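Local coordinates for protein listeriolysin O (Listeria monocytogenes, PDB 4CDB) that binds cholesterol-containing host membranes and assembles there, through a major conformational change, into an oligomeric pore that lyses the cell, at residues Glu16-His19 / Ala20-Asp24; Asp24-Ile27 / Gln28-Tyr32; Asn96-Val100 / Glu101-Asp105; Lys234-Thr237 / Lys238-Gln242. One frame throughout, in Å; residues are numbered along the deposited sequence.

Contact 1 (Glu16-His19 / Ala20-Asp24); sequences EKKH and ADEID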
loop_
_atom_site.group_PDB
_atom_site.type_symbol
_atom_site.label_atom_id
_atom_site.label_comp_id
_atom_site.label_asym_id
_atom_site.label_seq_id
_atom_site.Cartn_x
_atom_site.Cartn_y
_atom_site.Cartn_z
ATOM N N GLU A 16 -39.767 28.335 19.386
ATOM C CA GLU A 16 -38.491 27.974 18.784
ATOM C C GLU A 16 -37.580 27.328 19.823
ATOM O O GLU A 16 -36.817 26.413 19.515
ATOM C CB GLU A 16 -37.825 29.194 18.139
ATOM C CG GLU A 16 -38.458 29.605 16.814
ATOM C CD GLU A 16 -37.993 30.965 16.320
ATOM O OE1 GLU A 16 -37.249 31.651 17.052
ATOM O OE2 GLU A 16 -38.381 31.346 15.196
ATOM N N LYS A 17 -37.674 27.805 21.061
ATOM C CA LYS A 17 -36.920 27.224 22.163
ATOM C C LYS A 17 -37.452 25.840 22.490
ATOM O O LYS A 17 -36.688 24.924 22.794
ATOM C CB LYS A 17 -36.995 28.122 23.399
ATOM C CG LYS A 17 -36.327 29.470 23.222
ATOM C CD LYS A 17 -36.362 30.258 24.519
ATOM C CE LYS A 17 -35.663 31.597 24.370
ATOM N NZ LYS A 17 -35.718 32.373 25.639
ATOM N N LYS A 18 -38.773 25.696 22.430
ATOM C CA LYS A 18 -39.413 24.405 22.638
ATOM C C LYS A 18 -38.981 23.396 21.570
ATOM O O LYS A 18 -38.697 22.242 21.881
ATOM C CB LYS A 18 -40.937 24.557 22.648
ATOM C CG LYS A 18 -41.688 23.264 22.949
ATOM C CD LYS A 18 -43.193 23.434 22.778
ATOM C CE LYS A 18 -43.923 22.114 22.997
ATOM N NZ LYS A 18 -45.372 22.218 22.667
ATOM N N HIS A 19 -38.918 23.834 20.315
ATOM C CA HIS A 19 -38.499 22.953 19.227
ATOM C C HIS A 19 -37.037 22.536 19.378
ATOM O O HIS A 19 -36.680 21.389 19.103
ATOM C CB HIS A 19 -38.722 23.616 17.864
ATOM C CG HIS A 19 -40.163 23.782 17.494
ATOM N ND1 HIS A 19 -41.155 22.938 17.952
ATOM C CD2 HIS A 19 -40.784 24.696 16.710
ATOM C CE1 HIS A 19 -42.319 23.325 17.467
ATOM N NE2 HIS A 19 -42.121 24.390 16.709
ATOM N N ALA A 20 -36.197 23.472 19.813
ATOM C CA ALA A 20 -34.780 23.186 20.020
ATOM C C ALA A 20 -34.605 22.144 21.119
ATOM O O ALA A 20 -33.795 21.224 20.998
ATOM C CB ALA A 20 -34.015 24.466 20.364
ATOM N N ASP A 21 -35.385 22.285 22.184
ATOM C CA ASP A 21 -35.351 21.339 23.288
ATOM C C ASP A 21 -35.857 19.962 22.856
ATOM O O ASP A 21 -35.318 18.940 23.273
ATOM C CB ASP A 21 -36.169 21.873 24.461
ATOM C CG ASP A 21 -36.251 20.892 25.611
ATOM O OD1 ASP A 21 -35.315 20.869 26.437
ATOM O OD2 ASP A 21 -37.254 20.152 25.697
ATOM N N GLU A 22 -36.889 19.938 22.017
ATOM C CA GLU A 22 -37.397 18.678 21.482
ATOM C C GLU A 22 -36.343 17.983 20.624
ATOM O O GLU A 22 -36.212 16.761 20.656
ATOM C CB GLU A 22 -38.674 18.893 20.669
ATOM C CG GLU A 22 -39.894 19.284 21.486
ATOM C CD GLU A 22 -41.103 19.555 20.612
ATOM O OE1 GLU A 22 -40.944 19.579 19.373
ATOM O OE2 GLU A 22 -42.209 19.743 21.161
ATOM N N ILE A 23 -35.597 18.766 19.852
ATOM C CA ILE A 23 -34.519 18.215 19.035
ATOM C C ILE A 23 -33.430 17.610 19.917
ATOM O O ILE A 23 -32.963 16.498 19.663
ATOM C CB ILE A 23 -33.920 19.270 18.078
ATOM C CG1 ILE A 23 -34.934 19.635 16.995
ATOM C CG2 ILE A 23 -32.648 18.750 17.428
ATOM C CD1 ILE A 23 -34.520 20.813 16.130
ATOM N N ASP A 24 -33.041 18.339 20.961
ATOM C CA ASP A 24 -32.037 17.853 21.905
ATOM C C ASP A 24 -32.407 16.485 22.470
ATOM O O ASP A 24 -31.605 15.556 22.431
ATOM C CB ASP A 24 -31.838 18.843 23.055
ATOM C CG ASP A 24 -31.095 20.093 22.630
ATOM O OD1 ASP A 24 -30.322 20.024 21.651
ATOM O OD2 ASP A 24 -31.278 21.143 23.280
HETATM O O HOH W 1 -38.810 20.056 17.473
#
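E22 OE1 stands at the edge of the H19 imidazole, near the ring plane, 3.7 Å from H19 ND1. The two side chains run side by side in the same direction, yet the flat groups are turned 54° against each other. ND1 is buried here and has no partner in the model, so the approach is a matter of placement, not of a bond. A water ties the E22 carboxylate to the backbone of H19 instead: it donates to H19 O and, at 2.9 Å, to E22 OE1. These residues belong to helix 14-28, and the spacing illustrates how an i to i+3 or i+4 step brings side chains to one face. The backbone keeps regular i to i+4 bonding, with I23 N donating to H19 O at 2.9 Å. That same carbonyl oxygen is therefore gripped by an amide and a water, while I23 CG1 packs against it at 3.3 Å. One step back, K18 reaches across E22 with an extended chain whose CG stands opposite the backbone N (chi1 -176°). Its CE comes within 3.5 Å of E22 OE2, but K18 NZ stays 4.3 Å from E22 OE2, beyond a salt bridge, and any attraction is probably modest. E16 turns elsewhere, its OE1 accepting from T13 N, while A20 packs on R227 and K12.

Contact 2 (Asp24-Ile27 / Gln28-Tyr32); sequences DKYI and QGLDY. With NA (sodium ion), chain P.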
loop_
_atom_site.group_PDB
_atom_site.type_symbol
_atom_site.label_atom_id
_atom_site.label_comp_id
_atom_site.label_asym_id
_atom_site.label_seq_id
_atom_site.Cartn_x
_atom_site.Cartn_y
_atom_site.Cartn_z
ATOM N N ASP A 24 -33.041 18.339 20.961
ATOM C CA ASP A 24 -32.037 17.853 21.905
ATOM C C ASP A 24 -32.407 16.485 22.470
ATOM O O ASP A 24 -31.605 15.556 22.431
ATOM C CB ASP A 24 -31.838 18.843 23.055
ATOM C CG ASP A 24 -31.095 20.093 22.630
ATOM O OD1 ASP A 24 -30.322 20.024 21.651
ATOM O OD2 ASP A 24 -31.278 21.143 23.280
ATOM N N LYS A 25 -33.626 16.369 22.984
ATOM C CA LYS A 25 -34.083 15.130 23.613
ATOM C C LYS A 25 -34.232 13.982 22.617
ATOM O O LYS A 25 -34.016 12.822 22.965
ATOM C CB LYS A 25 -35.402 15.358 24.358
ATOM C CG LYS A 25 -35.336 16.477 25.384
ATOM C CD LYS A 25 -34.169 16.271 26.334
ATOM C CE LYS A 25 -33.944 17.488 27.215
ATOM N NZ LYS A 25 -35.131 17.780 28.059
ATOM N N TYR A 26 -34.602 14.305 21.382
ATOM C CA TYR A 26 -34.731 13.284 20.344
ATOM C C TYR A 26 -33.372 12.690 19.980
ATOM O O TYR A 26 -33.220 11.472 19.894
ATOM C CB TYR A 26 -35.420 13.844 19.095
ATOM C CG TYR A 26 -35.445 12.872 17.934
ATOM C CD1 TYR A 26 -36.305 11.780 17.937
ATOM C CD2 TYR A 26 -34.608 13.044 16.840
ATOM C CE1 TYR A 26 -36.328 10.886 16.880
ATOM C CE2 TYR A 26 -34.625 12.157 15.779
ATOM C CZ TYR A 26 -35.487 11.080 15.805
ATOM O OH TYR A 26 -35.504 10.197 14.750
ATOM N N ILE A 27 -32.386 13.554 19.771
ATOM C CA ILE A 27 -31.051 13.097 19.403
ATOM C C ILE A 27 -30.373 12.381 20.571
ATOM O O ILE A 27 -29.740 11.341 20.389
ATOM C CB ILE A 27 -30.175 14.258 18.884
ATOM C CG1 ILE A 27 -30.786 14.849 17.614
ATOM C CG2 ILE A 27 -28.752 13.788 18.612
ATOM C CD1 ILE A 27 -29.981 15.985 17.009
ATOM N N GLN A 28 -30.527 12.931 21.773
ATOM C CA GLN A 28 -29.972 12.316 22.974
ATOM C C GLN A 28 -30.647 10.984 23.298
ATOM O O GLN A 28 -30.107 10.175 24.048
ATOM C CB GLN A 28 -30.072 13.268 24.173
ATOM C CG GLN A 28 -29.148 14.478 24.088
ATOM C CD GLN A 28 -29.414 15.507 25.175
ATOM O OE1 GLN A 28 -30.296 15.330 26.017
ATOM N NE2 GLN A 28 -28.648 16.592 25.161
ATOM N N GLY A 29 -31.830 10.763 22.733
ATOM C CA GLY A 29 -32.559 9.528 22.959
ATOM C C GLY A 29 -32.185 8.425 21.987
ATOM O O GLY A 29 -32.621 7.282 22.131
ATOM N N LEU A 30 -31.374 8.766 20.991
ATOM C CA LEU A 30 -30.966 7.803 19.974
ATOM C C LEU A 30 -29.979 6.786 20.541
ATOM O O LEU A 30 -28.851 7.132 20.895
ATOM C CB LEU A 30 -30.357 8.518 18.765
ATOM C CG LEU A 30 -31.280 9.491 18.026
ATOM C CD1 LEU A 30 -30.566 10.109 16.838
ATOM C CD2 LEU A 30 -32.546 8.785 17.578
ATOM N N ASP A 31 -30.413 5.532 20.626
ATOM C CA ASP A 31 -29.568 4.457 21.131
ATOM C C ASP A 31 -28.849 3.713 20.008
ATOM O O ASP A 31 -29.482 3.135 19.125
ATOM C CB ASP A 31 -30.387 3.475 21.972
ATOM C CG ASP A 31 -30.733 4.028 23.340
ATOM O OD1 ASP A 31 -29.836 4.052 24.208
ATOM O OD2 ASP A 31 -31.897 4.434 23.550
ATOM N N TYR A 32 -27.522 3.737 20.050
ATOM C CA TYR A 32 -26.707 3.001 19.093
ATOM C C TYR A 32 -25.311 2.793 19.658
ATOM O O TYR A 32 -24.871 3.541 20.531
ATOM C CB TYR A 32 -26.631 3.740 17.752
ATOM C CG TYR A 32 -26.080 5.149 17.842
ATOM C CD1 TYR A 32 -26.923 6.233 18.053
ATOM C CD2 TYR A 32 -24.719 5.397 17.708
ATOM C CE1 TYR A 32 -26.427 7.523 18.134
ATOM C CE2 TYR A 32 -24.213 6.684 17.787
ATOM C CZ TYR A 32 -25.071 7.743 18.001
ATOM O OH TYR A 32 -24.572 9.024 18.081
HETATM NA NA NA P . -22.751 9.086 19.744
#
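Q28 N donates to D24 O at 2.9 Å with an N-H...O angle of 162°, one of the closing i to i+4 bonds of helix 14-28. The chain then tightens into a type I turn over I27-L30, through which the helix passes into the extended residues from L30 on. L30 N donates to I27 O at 3.1 Å, approaching from above the carbonyl plane, and G29 N makes a weak bond to Y26 O. The side chain of Q28 runs back over its own acceptor: with CG beside the backbone N (chi1 -70°), Q28 CG lies 3.2 Å from D24 O, and the rest of the chain continues extended, passing K25 obliquely. L30 folds back in a different way. With CG beside its backbone N (chi1 -61°), it sets CG 3.3 Å from Y26 O and brings CD2 over one face of the Y26 ring, offset toward the rim and 4.1 Å from CZ, while I27 offers L30 CD1 a looser apolar neighbour. The hydroxyl of Y26 is engaged beyond the turn, bonded to V246 O, and D24 holds R227 and S229 with its carboxylate. P252 of strand 252-260 packs on I27 and L30. Farther along, the Y32 ring meets that of F353, and the phenol serves a sodium site shared with D356: Y32 OH binds the sodium ion at 2.5 Å.

Contact 3 (Asn96-Val100 / Glu101-Asp105); sequences NSELV and ENQPD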
loop_
_atom_site.group_PDB
_atom_site.type_symbol
_atom_site.label_atom_id
_atom_site.label_comp_id
_atom_site.label_asym_id
_atom_site.label_seq_id
_atom_site.Cartn_x
_atom_site.Cartn_y
_atom_site.Cartn_z
ATOM N N ASN A 96 -23.863 6.554 8.190
ATOM C CA ASN A 96 -24.249 5.235 7.696
ATOM C C ASN A 96 -23.262 4.681 6.672
ATOM O O ASN A 96 -22.127 5.150 6.576
ATOM C CB ASN A 96 -25.669 5.268 7.119
ATOM C CG ASN A 96 -25.855 6.361 6.079
ATOM O OD1 ASN A 96 -24.905 6.777 5.418
ATOM N ND2 ASN A 96 -27.088 6.833 5.935
ATOM N N SER A 97 -23.707 3.694 5.902
ATOM C CA SER A 97 -22.845 3.035 4.922
ATOM C C SER A 97 -22.368 3.980 3.820
ATOM O O SER A 97 -21.312 3.769 3.227
ATOM C CB SER A 97 -23.561 1.829 4.311
ATOM O OG SER A 97 -24.792 2.219 3.731
ATOM N N GLU A 98 -23.146 5.024 3.550
ATOM C CA GLU A 98 -22.789 5.991 2.514
ATOM C C GLU A 98 -21.594 6.844 2.928
ATOM O O GLU A 98 -20.839 7.314 2.081
ATOM C CB GLU A 98 -23.983 6.882 2.162
ATOM C CG GLU A 98 -25.118 6.153 1.460
ATOM C CD GLU A 98 -24.731 5.654 0.080
ATOM O OE1 GLU A 98 -24.120 4.569 -0.014
ATOM O OE2 GLU A 98 -25.040 6.347 -0.913
ATOM N N LEU A 99 -21.432 7.044 4.232
ATOM C CA LEU A 99 -20.251 7.722 4.754
ATOM C C LEU A 99 -19.032 6.821 4.601
ATOM O O LEU A 99 -17.927 7.292 4.328
ATOM C CB LEU A 99 -20.446 8.103 6.224
ATOM C CG LEU A 99 -19.265 8.789 6.916
ATOM C CD1 LEU A 99 -18.834 10.014 6.137
ATOM C CD2 LEU A 99 -19.628 9.170 8.339
ATOM N N VAL A 100 -19.242 5.521 4.784
ATOM C CA VAL A 100 -18.179 4.540 4.597
ATOM C C VAL A 100 -17.794 4.464 3.121
ATOM O O VAL A 100 -16.624 4.294 2.779
ATOM C CB VAL A 100 -18.605 3.147 5.110
ATOM C CG1 VAL A 100 -17.503 2.125 4.878
ATOM C CG2 VAL A 100 -18.954 3.218 6.585
ATOM N N GLU A 101 -18.786 4.616 2.248
ATOM C CA GLU A 101 -18.554 4.615 0.807
ATOM C C GLU A 101 -17.927 5.921 0.317
ATOM O O GLU A 101 -17.776 6.121 -0.889
ATOM C CB GLU A 101 -19.858 4.366 0.048
ATOM C CG GLU A 101 -19.962 2.993 -0.598
ATOM C CD GLU A 101 -20.696 1.990 0.267
ATOM O OE1 GLU A 101 -20.095 1.482 1.237
ATOM O OE2 GLU A 101 -21.877 1.709 -0.025
ATOM N N ASN A 102 -17.577 6.802 1.251
ATOM C CA ASN A 102 -16.979 8.098 0.930
ATOM C C ASN A 102 -17.852 8.961 0.023
ATOM O O ASN A 102 -17.348 9.713 -0.810
ATOM C CB ASN A 102 -15.580 7.937 0.328
ATOM C CG ASN A 102 -14.584 7.364 1.315
ATOM O OD1 ASN A 102 -13.719 6.568 0.952
ATOM N ND2 ASN A 102 -14.707 7.760 2.576
ATOM N N GLN A 103 -19.164 8.831 0.182
ATOM C CA GLN A 103 -20.119 9.720 -0.469
ATOM C C GLN A 103 -21.327 9.928 0.445
ATOM O O GLN A 103 -22.445 9.536 0.114
ATOM C CB GLN A 103 -20.532 9.180 -1.844
ATOM C CG GLN A 103 -20.894 7.700 -1.877
ATOM C CD GLN A 103 -21.360 7.241 -3.248
ATOM O OE1 GLN A 103 -20.848 7.690 -4.273
ATOM N NE2 GLN A 103 -22.343 6.347 -3.271
ATOM N N PRO A 104 -21.095 10.567 1.602
ATOM C CA PRO A 104 -22.111 10.638 2.657
ATOM C C PRO A 104 -23.352 11.436 2.263
ATOM O O PRO A 104 -23.279 12.376 1.466
ATOM C CB PRO A 104 -21.373 11.337 3.800
ATOM C CG PRO A 104 -20.348 12.183 3.117
ATOM C CD PRO A 104 -19.903 11.374 1.927
ATOM N N ASP A 105 -24.493 11.038 2.819
ATOM C CA ASP A 105 -25.729 11.787 2.648
ATOM C C ASP A 105 -25.686 13.022 3.539
ATOM O O ASP A 105 -25.473 12.917 4.749
ATOM C CB ASP A 105 -26.938 10.922 3.012
ATOM C CG ASP A 105 -27.054 9.684 2.139
ATOM O OD1 ASP A 105 -26.891 9.807 0.907
ATOM O OD2 ASP A 105 -27.303 8.588 2.685
HETATM O O HOH W 2 -24.188 9.171 5.077
HETATM O O HOH W 3 -24.131 2.441 1.145
#
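A Schellman motif ends the short helix 97-100, and its two signature bonds are both present. Q103 N donates to E98 O at 3.0 Å, nearly along the C=O axis, and N102 N makes a weak bond to L99 O. N102, with positive phi (58°), is the C-prime residue whose backbone lets the chain reverse. At the other end N96 is the N-cap: N96 OD1 accepts from E98 N at 3.1 Å, with the donor well above the plane of the side-chain amide. The reversal brings P104 back against the helix, where P104 CB touches L99 CD1 at 3.7 Å. Acidic groups gather on another side. E98 OE1 and E101 OE2 stand 3.6 Å apart with carboxylate planes almost perpendicular (83°), a proximity of like charges that would tend to raise the proton affinity of one of them. A water between them donates to E101 OE2 at 2.6 Å and accepts from S97 OG; its separation from E98 OE1 is doubtfully short. E98 CG, set beside its backbone N (chi1 -68°), lies 3.5 Å from D105 OD2, while a bend at chi2 directs the carboxylate toward E101 and Q103. Among its neighbours, the turn leans on strand 345-353, whose Y349 packs on both L99 and P104. N102 OD1 accepts from A186 N, V100 O bonds T185 OG1, N96 ND2 reaches N250, and D105 pairs through its backbone with K94 of strand 92-94.

Contact 4 (Lys234-Thr237 / Lys238-Gln242); sequences KAVT and KEQLQ. With NA (sodium ion), chain O.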
loop_
_atom_site.group_PDB
_atom_site.type_symbol
_atom_site.label_atom_id
_atom_site.label_comp_id
_atom_site.label_asym_id
_atom_site.label_seq_id
_atom_site.Cartn_x
_atom_site.Cartn_y
_atom_site.Cartn_z
ATOM N N LYS A 234 -33.432 27.790 13.439
ATOM C CA LYS A 234 -34.500 27.927 14.424
ATOM C C LYS A 234 -35.850 27.413 13.929
ATOM O O LYS A 234 -36.779 27.248 14.720
ATOM C CB LYS A 234 -34.631 29.384 14.864
ATOM C CG LYS A 234 -35.007 30.339 13.745
ATOM C CD LYS A 234 -34.940 31.780 14.222
ATOM C CE LYS A 234 -35.316 32.753 13.114
ATOM N NZ LYS A 234 -35.186 34.177 13.540
ATOM N N ALA A 235 -35.959 27.166 12.627
ATOM C CA ALA A 235 -37.211 26.683 12.052
ATOM C C ALA A 235 -37.254 25.160 11.947
ATOM O O ALA A 235 -38.283 24.587 11.586
ATOM C CB ALA A 235 -37.448 27.313 10.689
ATOM N N VAL A 236 -36.138 24.505 12.254
ATOM C CA VAL A 236 -36.069 23.050 12.165
ATOM C C VAL A 236 -36.760 22.406 13.365
ATOM O O VAL A 236 -36.630 22.879 14.497
ATOM C CB VAL A 236 -34.611 22.553 12.070
ATOM C CG1 VAL A 236 -34.568 21.039 11.886
ATOM C CG2 VAL A 236 -33.887 23.249 10.925
ATOM N N THR A 237 -37.505 21.333 13.108
ATOM C CA THR A 237 -38.196 20.601 14.164
ATOM C C THR A 237 -37.776 19.134 14.185
ATOM O O THR A 237 -37.136 18.646 13.251
ATOM C CB THR A 237 -39.730 20.688 14.007
ATOM O OG1 THR A 237 -40.126 20.087 12.769
ATOM C CG2 THR A 237 -40.183 22.137 14.027
ATOM N N LYS A 238 -38.136 18.445 15.263
ATOM C CA LYS A 238 -37.872 17.019 15.402
ATOM C C LYS A 238 -38.584 16.239 14.303
ATOM O O LYS A 238 -38.044 15.272 13.765
ATOM C CB LYS A 238 -38.331 16.532 16.780
ATOM C CG LYS A 238 -38.457 15.020 16.910
ATOM C CD LYS A 238 -38.890 14.616 18.313
ATOM C CE LYS A 238 -40.175 15.321 18.722
ATOM N NZ LYS A 238 -40.592 14.969 20.108
ATOM N N GLU A 239 -39.794 16.675 13.969
ATOM C CA GLU A 239 -40.592 16.018 12.937
ATOM C C GLU A 239 -39.897 16.054 11.582
ATOM O O GLU A 239 -39.913 15.072 10.842
ATOM C CB GLU A 239 -41.980 16.655 12.834
ATOM C CG GLU A 239 -42.943 16.250 13.938
ATOM C CD GLU A 239 -42.542 16.778 15.303
ATOM O OE1 GLU A 239 -41.845 17.813 15.366
ATOM O OE2 GLU A 239 -42.929 16.158 16.313
ATOM N N GLN A 240 -39.290 17.189 11.259
ATOM C CA GLN A 240 -38.563 17.325 10.003
ATOM C C GLN A 240 -37.364 16.383 9.947
ATOM O O GLN A 240 -37.111 15.754 8.920
ATOM C CB GLN A 240 -38.124 18.775 9.788
ATOM C CG GLN A 240 -39.285 19.748 9.646
ATOM C CD GLN A 240 -38.839 21.198 9.670
ATOM O OE1 GLN A 240 -37.644 21.492 9.685
ATOM N NE2 GLN A 240 -39.802 22.114 9.677
ATOM N N LEU A 241 -36.634 16.287 11.053
ATOM C CA LEU A 241 -35.467 15.415 11.128
ATOM C C LEU A 241 -35.854 13.948 10.977
ATOM O O LEU A 241 -35.148 13.180 10.326
ATOM C CB LEU A 241 -34.714 15.628 12.443
ATOM C CG LEU A 241 -34.076 17.005 12.634
ATOM C CD1 LEU A 241 -33.288 17.056 13.934
ATOM C CD2 LEU A 241 -33.191 17.357 11.445
ATOM N N GLN A 242 -36.976 13.565 11.579
ATOM C CA GLN A 242 -37.468 12.194 11.467
ATOM C C GLN A 242 -37.830 11.854 10.029
ATOM O O GLN A 242 -37.509 10.773 9.540
ATOM C CB GLN A 242 -38.684 11.962 12.368
ATOM C CG GLN A 242 -38.381 11.972 13.852
ATOM C CD GLN A 242 -39.510 11.385 14.678
ATOM O OE1 GLN A 242 -40.272 10.543 14.202
ATOM N NE2 GLN A 242 -39.623 11.829 15.924
HETATM NA NA NA O . -35.974 20.778 7.972
HETATM O O HOH W 4 -34.614 23.097 7.130
#
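T237 and Q240 hold each other by reciprocal but weak bonds, each pairing a side-chain oxygen with the other residue's backbone N-H. Q240 N donates to T237 OG1 at 3.4 Å, and T237 N donates to Q240 OE1, also at 3.4 Å. Both torsional choices serve the exchange. T237 places OG1 between its backbone N and carbonyl carbon (chi1 62°), the rotation that points the hydroxyl oxygen at the first turn. Q240 sets CG beside its own N (chi1 -64°) and continues extended, so that the chain runs back toward T237 and its CG passes 3.3 Å from T237 OG1. This is a capping box at the start of helix 238-243, with T237 as N-cap; behind it L241 N makes a sounder bond to T237 O (N-H...O 160°). Q240 OE1 has a further task, for it binds a sodium ion at 2.5 Å, which also takes a water. The cation would be expected to polarise the amide, and the same oxygen lies 3.3 Å from V236 CA. V236 puts CG1 opposite its backbone N, where it faces L241 CD2 at 4.0 Å, the two side chains crossing at about a right angle; V109 and F232 also pack on L241. E239 is bent at chi2, curling its carboxylate back until OE1 lies 3.8 Å from T237 CB. K238 heads off the other way, and its side chain packs on Y26 of helix 14-28.

Contacts 1 and 2 are successive parts of helix 14-28 and its exit, sharing D24, with centres 13 Å apart. Contact 4, much later in the chain, returns to the same helix: its centre lies about 9 Å from that of contact 1. There I23 CD1 sits 3.4 Å from V236 O and H19 CD2 lies 3.8 Å from T237 CG2, while Y26 OH of contact 2 lies 3.5 Å from Q242 CG. Helix 238-243 thus lies against the N-terminal helix, joining chain regions over 200 residues apart at one extremity of this elongated toxin. Contact 3 comes third along the chain, between contacts 2 and 4, its centre 21 to 28 Å from the others without touching them.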